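PDB 4RLC: outer membrane porin F from Pseudomonas aeruginosa, which probably forms a channel that lets small solutes cross the bacterial outer membrane, through an N-terminal eight-stranded beta-barrel. Local coordinates for residues G63-V68 and G81-L86; A108-T113 and G121-T126; A128-G133 and G150-E155. All coordinates share one frame; numbering follows the deposited sequence.

Contact 1: G63-V68 and G81-L86; sequences GEYHDV and GNLTSL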
loop_
_atom_site.group_PDB
_atom_site.type_symbol
_atom_site.label_atom_id
_atom_site.label_comp_id
_atom_site.label_asym_id
_atom_site.label_seq_id
_atom_site.Cartn_x
_atom_site.Cartn_y
_atom_site.Cartn_z
ATOM N N GLY A 63 0.317 8.204 -0.710
ATOM C CA GLY A 63 0.593 8.175 -2.139
ATOM C C GLY A 63 -0.116 9.294 -2.859
ATOM O O GLY A 63 -1.148 9.813 -2.356
ATOM N N GLU A 64 0.453 9.714 -3.975
ATOM C CA GLU A 64 -0.126 10.724 -4.840
ATOM C C GLU A 64 -0.472 10.117 -6.199
ATOM O O GLU A 64 0.315 9.342 -6.731
ATOM C CB GLU A 64 0.834 11.932 -5.002
ATOM C CG GLU A 64 0.846 12.711 -3.668
ATOM C CD GLU A 64 1.675 14.001 -3.637
ATOM O OE1 GLU A 64 2.356 14.285 -4.654
ATOM O OE2 GLU A 64 1.660 14.710 -2.543
ATOM N N TYR A 65 -1.605 10.560 -6.751
ATOM C CA TYR A 65 -2.066 10.095 -8.058
ATOM C C TYR A 65 -1.382 10.906 -9.181
ATOM O O TYR A 65 -1.281 12.135 -9.077
ATOM C CB TYR A 65 -3.574 10.215 -8.140
ATOM C CG TYR A 65 -4.332 9.260 -7.306
ATOM C CD1 TYR A 65 -4.445 7.928 -7.664
ATOM C CD2 TYR A 65 -4.984 9.677 -6.156
ATOM C CE1 TYR A 65 -5.163 7.016 -6.893
ATOM C CE2 TYR A 65 -5.707 8.778 -5.374
ATOM C CZ TYR A 65 -5.808 7.441 -5.751
ATOM O OH TYR A 65 -6.512 6.515 -4.968
ATOM N N HIS A 66 -0.963 10.213 -10.252
ATOM C CA HIS A 66 -0.422 10.875 -11.447
ATOM C C HIS A 66 -0.864 10.130 -12.728
ATOM O O HIS A 66 -1.267 8.963 -12.672
ATOM C CB HIS A 66 1.119 10.921 -11.324
ATOM C CG HIS A 66 1.623 11.781 -10.190
ATOM N ND1 HIS A 66 1.584 13.160 -10.220
ATOM C CD2 HIS A 66 2.153 11.451 -8.981
ATOM C CE1 HIS A 66 2.094 13.644 -9.097
ATOM N NE2 HIS A 66 2.437 12.629 -8.323
ATOM N N ASP A 67 -0.833 10.816 -13.884
ATOM C CA ASP A 67 -1.125 10.184 -15.196
ATOM C C ASP A 67 -2.550 9.620 -15.309
ATOM O O ASP A 67 -2.735 8.460 -15.723
ATOM C CB ASP A 67 -0.105 9.077 -15.491
ATOM C CG ASP A 67 1.320 9.533 -15.249
ATOM O OD1 ASP A 67 1.626 10.677 -15.664
ATOM O OD2 ASP A 67 2.112 8.778 -14.618
ATOM N N VAL A 68 -3.522 10.469 -14.942
ATOM C CA VAL A 68 -4.970 10.178 -14.829
ATOM C C VAL A 68 -5.339 9.957 -13.358
ATOM O O VAL A 68 -6.364 10.450 -12.875
ATOM C CB VAL A 68 -5.475 8.991 -15.709
ATOM C CG1 VAL A 68 -6.958 8.724 -15.467
ATOM C CG2 VAL A 68 -5.257 9.274 -17.190
ATOM N N GLY A 81 -4.554 14.178 -6.689
ATOM C CA GLY A 81 -5.003 13.796 -5.383
ATOM C C GLY A 81 -4.092 12.854 -4.681
ATOM O O GLY A 81 -2.938 12.623 -5.100
ATOM N N ASN A 82 -4.613 12.302 -3.602
ATOM C CA ASN A 82 -3.753 11.499 -2.742
ATOM C C ASN A 82 -4.565 10.494 -1.976
ATOM O O ASN A 82 -5.817 10.539 -1.983
ATOM C CB ASN A 82 -2.929 12.375 -1.822
ATOM C CG ASN A 82 -3.791 13.285 -0.982
ATOM O OD1 ASN A 82 -4.590 12.818 -0.181
ATOM N ND2 ASN A 82 -3.740 14.582 -1.259
ATOM N N LEU A 83 -3.845 9.541 -1.435
ATOM C CA LEU A 83 -4.437 8.445 -0.694
ATOM C C LEU A 83 -3.602 8.152 0.550
ATOM O O LEU A 83 -2.382 7.873 0.419
ATOM C CB LEU A 83 -4.515 7.220 -1.601
ATOM C CG LEU A 83 -5.195 5.959 -1.069
ATOM C CD1 LEU A 83 -6.671 6.197 -1.168
ATOM C CD2 LEU A 83 -4.869 4.725 -1.895
ATOM N N THR A 84 -4.221 8.154 1.728
ATOM C CA THR A 84 -3.537 7.826 2.962
ATOM C C THR A 84 -4.137 6.559 3.495
ATOM O O THR A 84 -5.364 6.482 3.579
ATOM C CB THR A 84 -3.735 8.933 3.953
ATOM O OG1 THR A 84 -3.400 10.192 3.327
ATOM C CG2 THR A 84 -2.939 8.641 5.206
ATOM N N SER A 85 -3.330 5.592 3.916
ATOM C CA SER A 85 -3.901 4.312 4.263
ATOM C C SER A 85 -3.258 3.715 5.507
ATOM O O SER A 85 -2.070 3.949 5.779
ATOM C CB SER A 85 -3.671 3.393 3.068
ATOM O OG SER A 85 -4.287 2.175 3.245
ATOM N N LEU A 86 -4.053 3.031 6.297
ATOM C CA LEU A 86 -3.562 2.272 7.434
ATOM C C LEU A 86 -3.998 0.857 7.187
ATOM O O LEU A 86 -5.234 0.549 7.113
ATOM C CB LEU A 86 -4.148 2.774 8.786
ATOM C CG LEU A 86 -3.592 2.128 10.084
ATOM C CD1 LEU A 86 -2.115 2.383 10.286
ATOM C CD2 LEU A 86 -4.307 2.705 11.300
HETATM O O HOH W 1 -1.782 14.286 -7.650
#
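Tyr65 lies along the backbone of Gly81 and Asn82 and brings its hydroxyl up to the branched end of Leu83. Its ring meets the other strand edge-on: CD2 is 3.6 Å from Gly81 C, and Asn82 N also lies near the ring plane. With CG anti to its own carbonyl carbon (chi1 -71°), the ring runs along the sheet, and OH ends 3.8 Å from Leu83 CD1. A glycine at position 81 suits this, for it brings no side chain against the ring and accepts a backbone drawn out almost straight. The Tyr65 N-H points at Gly81 O, 3.0 Å away, in a nearly straight bond (170°), although the nitrogen stands well above the carbonyl plane. The same oxygen takes a CA-H contact from Glu64 CA.

These are antiparallel neighbours in the closed barrel, strands 56-66 and 80-91, here near the end remote from both chain termini. Gly63 and Leu83 form a hydrogen-bonded pair, with Gly63 N to Leu83 O and Leu83 N to Gly63 O each 2.9 Å. At Tyr65 and Gly81 the strands already part, and in place of a second direct bond a water donates to Tyr65 O at 2.6 Å and accepts from Gly81 N at 2.9 Å.

Leu83 and the Tyr65 ring lie on the inner side of the wall, where Leu43 and Gln151 pack on both, and the Tyr65 hydroxyl is hydrogen-bonded to Tyr30 OH. An aromatic ring with a polar end fits such an interior, its carbon edge lying on backbone and leucine while the oxygen joins a polar network. On the outward side Glu64 and Asn82 are paired, but their polar ends look elsewhere, Glu64 OE2 to Tyr62 OH and Asn82 OD1 to Asn111 ND2.

Contact 2: A108-T113 and G121-T126; sequences AHQNIT and GRQQMT. With C8E ((hydroxyethyloxy)tri(ethyloxy)octane), chain D.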
loop_
_atom_site.group_PDB
_atom_site.type_symbol
_atom_site.label_atom_id
_atom_site.label_comp_id
_atom_site.label_asym_id
_atom_site.label_seq_id
_atom_site.Cartn_x
_atom_site.Cartn_y
_atom_site.Cartn_z
ATOM N N ALA A 108 -8.621 3.417 4.048
ATOM C CA ALA A 108 -7.967 4.469 3.341
ATOM C C ALA A 108 -8.834 5.691 3.239
ATOM O O ALA A 108 -10.063 5.631 3.276
ATOM C CB ALA A 108 -7.530 4.029 1.908
ATOM N N HIS A 109 -8.184 6.836 3.111
ATOM C CA HIS A 109 -8.859 8.062 2.864
ATOM C C HIS A 109 -8.282 8.683 1.603
ATOM O O HIS A 109 -7.026 8.850 1.475
ATOM C CB HIS A 109 -8.678 9.006 4.092
ATOM C CG HIS A 109 -9.382 10.304 3.973
ATOM N ND1 HIS A 109 -10.706 10.482 4.321
ATOM C CD2 HIS A 109 -8.953 11.503 3.505
ATOM C CE1 HIS A 109 -11.061 11.738 4.083
ATOM N NE2 HIS A 109 -10.010 12.378 3.595
ATOM N N GLN A 110 -9.159 9.003 0.649
ATOM C CA GLN A 110 -8.747 9.512 -0.635
ATOM C C GLN A 110 -9.197 10.962 -0.748
ATOM O O GLN A 110 -10.326 11.321 -0.319
ATOM C CB GLN A 110 -9.418 8.606 -1.714
ATOM C CG GLN A 110 -9.088 8.913 -3.147
ATOM C CD GLN A 110 -9.887 8.054 -4.120
ATOM O OE1 GLN A 110 -9.362 7.135 -4.744
ATOM N NE2 GLN A 110 -11.121 8.331 -4.228
ATOM N N ASN A 111 -8.329 11.825 -1.259
ATOM C CA ASN A 111 -8.685 13.218 -1.518
ATOM C C ASN A 111 -8.385 13.457 -2.971
ATOM O O ASN A 111 -7.225 13.291 -3.397
ATOM C CB ASN A 111 -7.835 14.219 -0.740
ATOM C CG ASN A 111 -8.013 14.163 0.721
ATOM O OD1 ASN A 111 -9.057 14.527 1.253
ATOM N ND2 ASN A 111 -6.990 13.755 1.406
ATOM N N ILE A 112 -9.397 13.820 -3.740
ATOM C CA ILE A 112 -9.243 13.989 -5.184
ATOM C C ILE A 112 -9.768 15.371 -5.587
ATOM O O ILE A 112 -10.819 15.803 -5.129
ATOM C CB ILE A 112 -10.019 12.881 -5.935
ATOM C CG1 ILE A 112 -9.172 11.608 -5.976
ATOM C CG2 ILE A 112 -10.330 13.303 -7.353
ATOM C CD1 ILE A 112 -9.961 10.391 -6.401
ATOM N N THR A 113 -9.007 16.053 -6.454
ATOM C CA THR A 113 -9.469 17.239 -7.107
ATOM C C THR A 113 -9.524 16.956 -8.602
ATOM O O THR A 113 -8.553 16.441 -9.223
ATOM C CB THR A 113 -8.519 18.396 -6.854
ATOM O OG1 THR A 113 -8.430 18.586 -5.431
ATOM C CG2 THR A 113 -9.001 19.658 -7.571
ATOM N N GLY A 121 -13.993 20.170 -9.018
ATOM C CA GLY A 121 -14.424 19.891 -7.660
ATOM C C GLY A 121 -13.432 19.125 -6.891
ATOM O O GLY A 121 -12.334 18.795 -7.377
ATOM N N ARG A 122 -13.848 18.783 -5.690
ATOM C CA ARG A 122 -12.983 18.132 -4.757
ATOM C C ARG A 122 -13.811 17.151 -3.990
ATOM O O ARG A 122 -14.935 17.453 -3.609
ATOM C CB ARG A 122 -12.417 19.168 -3.780
ATOM C CG ARG A 122 -11.473 18.632 -2.713
ATOM C CD ARG A 122 -10.092 18.323 -3.287
ATOM N NE ARG A 122 -8.983 18.179 -2.321
ATOM C CZ ARG A 122 -7.806 17.565 -2.563
ATOM N NH1 ARG A 122 -7.538 16.972 -3.724
ATOM N NH2 ARG A 122 -6.871 17.521 -1.615
ATOM N N GLN A 123 -13.213 16.026 -3.673
ATOM C CA GLN A 123 -13.969 14.978 -3.034
ATOM C C GLN A 123 -13.055 14.278 -2.072
ATOM O O GLN A 123 -11.873 14.117 -2.334
ATOM C CB GLN A 123 -14.589 14.070 -4.090
ATOM C CG GLN A 123 -13.982 12.716 -4.356
ATOM C CD GLN A 123 -15.054 11.654 -4.595
ATOM O OE1 GLN A 123 -16.248 11.968 -4.686
ATOM N NE2 GLN A 123 -14.633 10.389 -4.695
ATOM N N GLN A 124 -13.594 13.906 -0.930
ATOM C CA GLN A 124 -12.860 13.155 0.056
ATOM C C GLN A 124 -13.676 11.913 0.300
ATOM O O GLN A 124 -14.895 12.030 0.490
ATOM C CB GLN A 124 -12.855 13.905 1.349
ATOM C CG GLN A 124 -11.933 15.081 1.393
ATOM C CD GLN A 124 -11.953 15.759 2.730
ATOM O OE1 GLN A 124 -12.160 15.118 3.766
ATOM N NE2 GLN A 124 -11.733 17.072 2.728
ATOM N N MET A 125 -13.039 10.754 0.425
ATOM C CA MET A 125 -13.810 9.530 0.579
ATOM C C MET A 125 -13.038 8.538 1.448
ATOM O O MET A 125 -11.812 8.505 1.376
ATOM C CB MET A 125 -14.017 9.002 -0.798
ATOM C CG MET A 125 -14.790 7.752 -0.888
ATOM S SD MET A 125 -14.898 7.158 -2.600
ATOM C CE MET A 125 -16.342 6.139 -2.351
ATOM N N THR A 126 -13.742 7.764 2.259
ATOM C CA THR A 126 -13.115 6.659 3.028
ATOM C C THR A 126 -13.413 5.351 2.327
ATOM O O THR A 126 -14.532 5.160 1.901
ATOM C CB THR A 126 -13.670 6.642 4.468
ATOM O OG1 THR A 126 -13.321 7.875 5.094
ATOM C CG2 THR A 126 -13.107 5.459 5.272
HETATM C C1 C8E D . 0.044 7.578 13.477
HETATM C C2 C8E D . -1.356 7.678 12.897
HETATM C C3 C8E D . -1.725 9.118 12.548
HETATM C C4 C8E D . -1.460 9.447 11.080
HETATM C C5 C8E D . -2.753 9.687 10.295
HETATM C C6 C8E D . -3.514 8.384 10.010
HETATM C C7 C8E D . -4.921 8.634 9.469
HETATM C C8 C8E D . -5.110 8.107 8.055
HETATM O O9 C8E D . -5.592 6.767 8.070
HETATM C C10 C8E D . -6.429 6.397 6.962
HETATM C C11 C8E D . -7.837 5.985 7.383
HETATM O O12 C8E D . -8.733 7.078 7.322
HETATM C C13 C8E D . -10.109 6.740 7.172
HETATM C C14 C8E D . -10.984 7.991 7.290
#
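The beta hairpin of strands 98-115 and 120-137 brings His109 to Thr113 against Arg122 to Thr126 in unbroken antiparallel register. Two hydrogen-bonded pairs hold it, Gln110 with Met125 and Ile112 with Gln123. The bonds given by Gln110 N to Met125 O (2.8 Å) and by Ile112 N to Gln123 O (2.9 Å) are both close to straight, at 171°. Non-hydrogen-bonded pairs alternate with these, Asn111 with Gln124 between them and His109 with Thr126 and Thr113 with Arg122 beyond; their CA-H groups also approach carbonyls across the strands.

The outward side carries polar groups. Asn111 and Gln124 run side by side with their amide planes 79° apart, and the packing is tight, Asn111 OD1 coming 2.9 Å from Gln124 CG. His109 crosses the Gln124 chain at a slant and presents its ring edge to that amide; its NE2 gives Asn111 OD1 a weak hydrogen bond. With CG anti to the backbone N (chi1 -178°), the imidazole is carried over toward the second strand. There ND1 is buried without a modelled partner. Arg122 bends at its second torsion and folds back across the hairpin, laying one face of its guanidinium on Asn111 CB, 3.5 Å from NH2. The long, flexible arginine can thus cover a neighbouring methylene; its approach to Thr113 OG1 is too close to be trusted. A detergent molecule reaches the same side, its C14 being 3.2 Å from Thr126 OG1.

On the opposite face buried Gln110 and surface Gln123 cross with NE2 atoms 4.1 Å apart. Strand 80-91 borders the hairpin on one side: Asn82 and Thr84 bond through their backbones to Asn111 and His109, and Leu83 packs on Ala108 and Gln110. Toward strand 142-153, Met125 CE comes 4.0 Å from Gly153 CA.

Contact 3: A128-G133 and G150-E155; sequences ANIGAG and GQYGLE. With C8E ((hydroxyethyloxy)tri(ethyloxy)octane), chain B.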
loop_
_atom_site.group_PDB
_atom_site.type_symbol
_atom_site.label_atom_id
_atom_site.label_comp_id
_atom_site.label_asym_id
_atom_site.label_seq_id
_atom_site.Cartn_x
_atom_site.Cartn_y
_atom_site.Cartn_z
ATOM N N ALA A 128 -12.428 0.828 2.020
ATOM C CA ALA A 128 -11.833 -0.337 2.635
ATOM C C ALA A 128 -10.859 -0.905 1.655
ATOM O O ALA A 128 -11.133 -0.889 0.429
ATOM C CB ALA A 128 -12.894 -1.377 2.929
ATOM N N ASN A 129 -9.787 -1.493 2.164
ATOM C CA ASN A 129 -8.724 -2.063 1.327
ATOM C C ASN A 129 -8.580 -3.517 1.581
ATOM O O ASN A 129 -8.625 -3.909 2.705
ATOM C CB ASN A 129 -7.331 -1.508 1.688
ATOM C CG ASN A 129 -7.235 -0.054 1.544
ATOM O OD1 ASN A 129 -7.939 0.541 0.717
ATOM N ND2 ASN A 129 -6.374 0.568 2.353
ATOM N N ILE A 130 -8.382 -4.332 0.530
ATOM C CA ILE A 130 -7.917 -5.655 0.764
ATOM C C ILE A 130 -6.780 -5.872 -0.246
ATOM O O ILE A 130 -6.777 -5.295 -1.343
ATOM C CB ILE A 130 -9.080 -6.679 0.571
ATOM C CG1 ILE A 130 -8.605 -8.085 0.846
ATOM C CG2 ILE A 130 -9.669 -6.593 -0.818
ATOM C CD1 ILE A 130 -9.609 -8.897 1.604
ATOM N N GLY A 131 -5.821 -6.696 0.120
ATOM C CA GLY A 131 -4.732 -6.972 -0.774
ATOM C C GLY A 131 -3.983 -8.221 -0.506
ATOM O O GLY A 131 -4.120 -8.870 0.546
ATOM N N ALA A 132 -3.114 -8.539 -1.453
ATOM C CA ALA A 132 -2.206 -9.649 -1.287
ATOM C C ALA A 132 -0.937 -9.375 -2.135
ATOM O O ALA A 132 -0.914 -8.608 -3.107
ATOM C CB ALA A 132 -2.862 -10.975 -1.785
ATOM N N GLY A 133 0.122 -10.039 -1.797
ATOM C CA GLY A 133 1.352 -9.826 -2.543
ATOM C C GLY A 133 2.485 -10.731 -2.152
ATOM O O GLY A 133 2.338 -11.665 -1.353
ATOM N N GLY A 150 -7.222 -4.166 -3.833
ATOM C CA GLY A 150 -8.606 -3.680 -4.139
ATOM C C GLY A 150 -9.063 -2.619 -3.129
ATOM O O GLY A 150 -8.902 -2.797 -1.890
ATOM N N GLN A 151 -9.668 -1.551 -3.646
ATOM C CA GLN A 151 -10.244 -0.544 -2.809
ATOM C C GLN A 151 -11.728 -0.491 -3.091
ATOM O O GLN A 151 -12.161 -0.563 -4.251
ATOM C CB GLN A 151 -9.646 0.824 -3.080
ATOM C CG GLN A 151 -8.141 0.885 -2.998
ATOM C CD GLN A 151 -7.651 2.180 -3.606
ATOM O OE1 GLN A 151 -7.438 3.155 -2.907
ATOM N NE2 GLN A 151 -7.531 2.205 -4.927
ATOM N N TYR A 152 -12.481 -0.492 -2.009
ATOM C CA TYR A 152 -13.934 -0.584 -2.074
ATOM C C TYR A 152 -14.586 0.615 -1.431
ATOM O O TYR A 152 -14.282 0.955 -0.311
ATOM C CB TYR A 152 -14.432 -1.861 -1.394
ATOM C CG TYR A 152 -14.125 -3.029 -2.220
ATOM C CD1 TYR A 152 -12.868 -3.693 -2.111
ATOM C CD2 TYR A 152 -15.044 -3.483 -3.148
ATOM C CE1 TYR A 152 -12.578 -4.763 -2.934
ATOM C CE2 TYR A 152 -14.745 -4.539 -3.995
ATOM C CZ TYR A 152 -13.514 -5.193 -3.845
ATOM O OH TYR A 152 -13.244 -6.236 -4.689
ATOM N N GLY A 153 -15.483 1.245 -2.180
ATOM C CA GLY A 153 -16.453 2.217 -1.648
ATOM C C GLY A 153 -17.371 1.646 -0.616
ATOM O O GLY A 153 -17.684 0.468 -0.625
ATOM N N LEU A 154 -17.767 2.506 0.336
ATOM C CA LEU A 154 -18.533 2.080 1.505
ATOM C C LEU A 154 -19.968 2.625 1.534
ATOM O O LEU A 154 -20.698 2.407 2.486
ATOM C CB LEU A 154 -17.794 2.525 2.752
ATOM C CG LEU A 154 -16.411 1.905 2.878
ATOM C CD1 LEU A 154 -15.643 2.501 4.054
ATOM C CD2 LEU A 154 -16.477 0.376 2.856
ATOM N N GLU A 155 -20.374 3.328 0.496
ATOM C CA GLU A 155 -21.741 3.916 0.461
ATOM C C GLU A 155 -22.703 3.052 -0.316
ATOM O O GLU A 155 -22.288 2.270 -1.143
ATOM C CB GLU A 155 -21.636 5.290 -0.209
ATOM C CG GLU A 155 -20.889 6.210 0.731
ATOM C CD GLU A 155 -20.494 7.509 0.153
ATOM O OE1 GLU A 155 -20.487 7.723 -1.086
ATOM O OE2 GLU A 155 -20.145 8.340 0.984
HETATM C C1 C8E B . 1.068 -10.562 -7.637
HETATM C C2 C8E B . 1.260 -11.648 -6.595
HETATM C C3 C8E B . 0.019 -12.038 -5.807
HETATM C C4 C8E B . 0.427 -13.000 -4.708
HETATM C C5 C8E B . -0.660 -13.696 -3.914
HETATM C C6 C8E B . -0.025 -14.429 -2.733
HETATM C C7 C8E B . -0.918 -14.634 -1.505
HETATM C C8 C8E B . -0.168 -15.445 -0.444
HETATM O O9 C8E B . -1.003 -16.022 0.574
HETATM C C10 C8E B . -0.719 -17.339 1.122
HETATM C C11 C8E B . 0.690 -17.926 1.081
HETATM O O12 C8E B . 0.492 -19.253 1.574
HETATM C C13 C8E B . 1.569 -20.059 2.043
HETATM C C14 C8E B . 2.700 -20.191 1.054
HETATM O O15 C8E B . 3.606 -19.167 1.496
#
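Ala128 begins the pairing by facing Tyr152, in the beta hairpin of strands 120-137 and 142-153 that forms part of the barrel wall. Ala128 N bonds to Tyr152 O, and Ala128 O receives Tyr152 N at 2.8 Å. The small methyl leaves space for Leu154, which lies beyond this pair where segment 150-155 leaves the strand, to swing back with CD2 4.0 Å from Ala128 CB. This outward apolar patch fits a surface bordered by detergent, for Leu154 also touches a bound detergent molecule.

Asn129 points the opposite way, into the barrel, beside Gln151. Their side chains run in the same direction with amide planes 49° apart, yet the amides do not meet head-on: Asn129 OD1 lies against a methylene, 3.7 Å from Gln151 CG. That oxygen is buried with no modelled partner, whereas Asn129 ND2 bonds to Asp87 and Gln151 NE2 to Tyr30. Amides suit this polar interior because each can reach past its strand partner to groups on other strands.

Ile130 is paired with Gly150, with Ile130 N to Gly150 O at 2.9 Å and Gly150 N to Ile130 O at 2.8 Å. Gly150 leaves the outer face flat, and the Tyr152 ring spreads into that place: with CG anti to the carbonyl carbon (chi1 -73°), CE1 stands 4.3 Å from Gly150 CA. The ring thereby reaches diagonally across to Ile130, whose CG2 branch is 4.0 Å from CE1, while the Tyr152 hydroxyl is held by Trp165 NE1. Trp165 packs on Ile130 as well, so aromatic and aliphatic groups line the outer face here.

Further along, the strand leaves Gly150 behind and meets a second detergent molecule. The octyl chain passes Ala132 and Gly133, its C6 atom coming 3.9 Å from Gly133 O.

All three contacts are antiparallel pairings in one closed barrel. Contacts 1 and 3 are partly buried, about 10 and 11 Å from the chain centre to theirs; contact 2, about 17 Å out, is the surface one. Contacts 2 and 3 share strand 120-137, while contact 1 meets contact 2 through neighbouring strands 80-91 and 98-115, with Leu83 CD1 3.7 Å from Gln110 CB. Inside the barrel contacts 1 and 3 converge, Leu83 CD2 coming 3.2 Å from Gln151 OE1. Outside, the chemistry differs: contact 3 has isoleucine, tyrosine and leucine, with detergent at Leu154 and Ala132, whereas contact 2 carries amides, imidazole and guanidinium, consistent with a hairpin rising beyond the membrane.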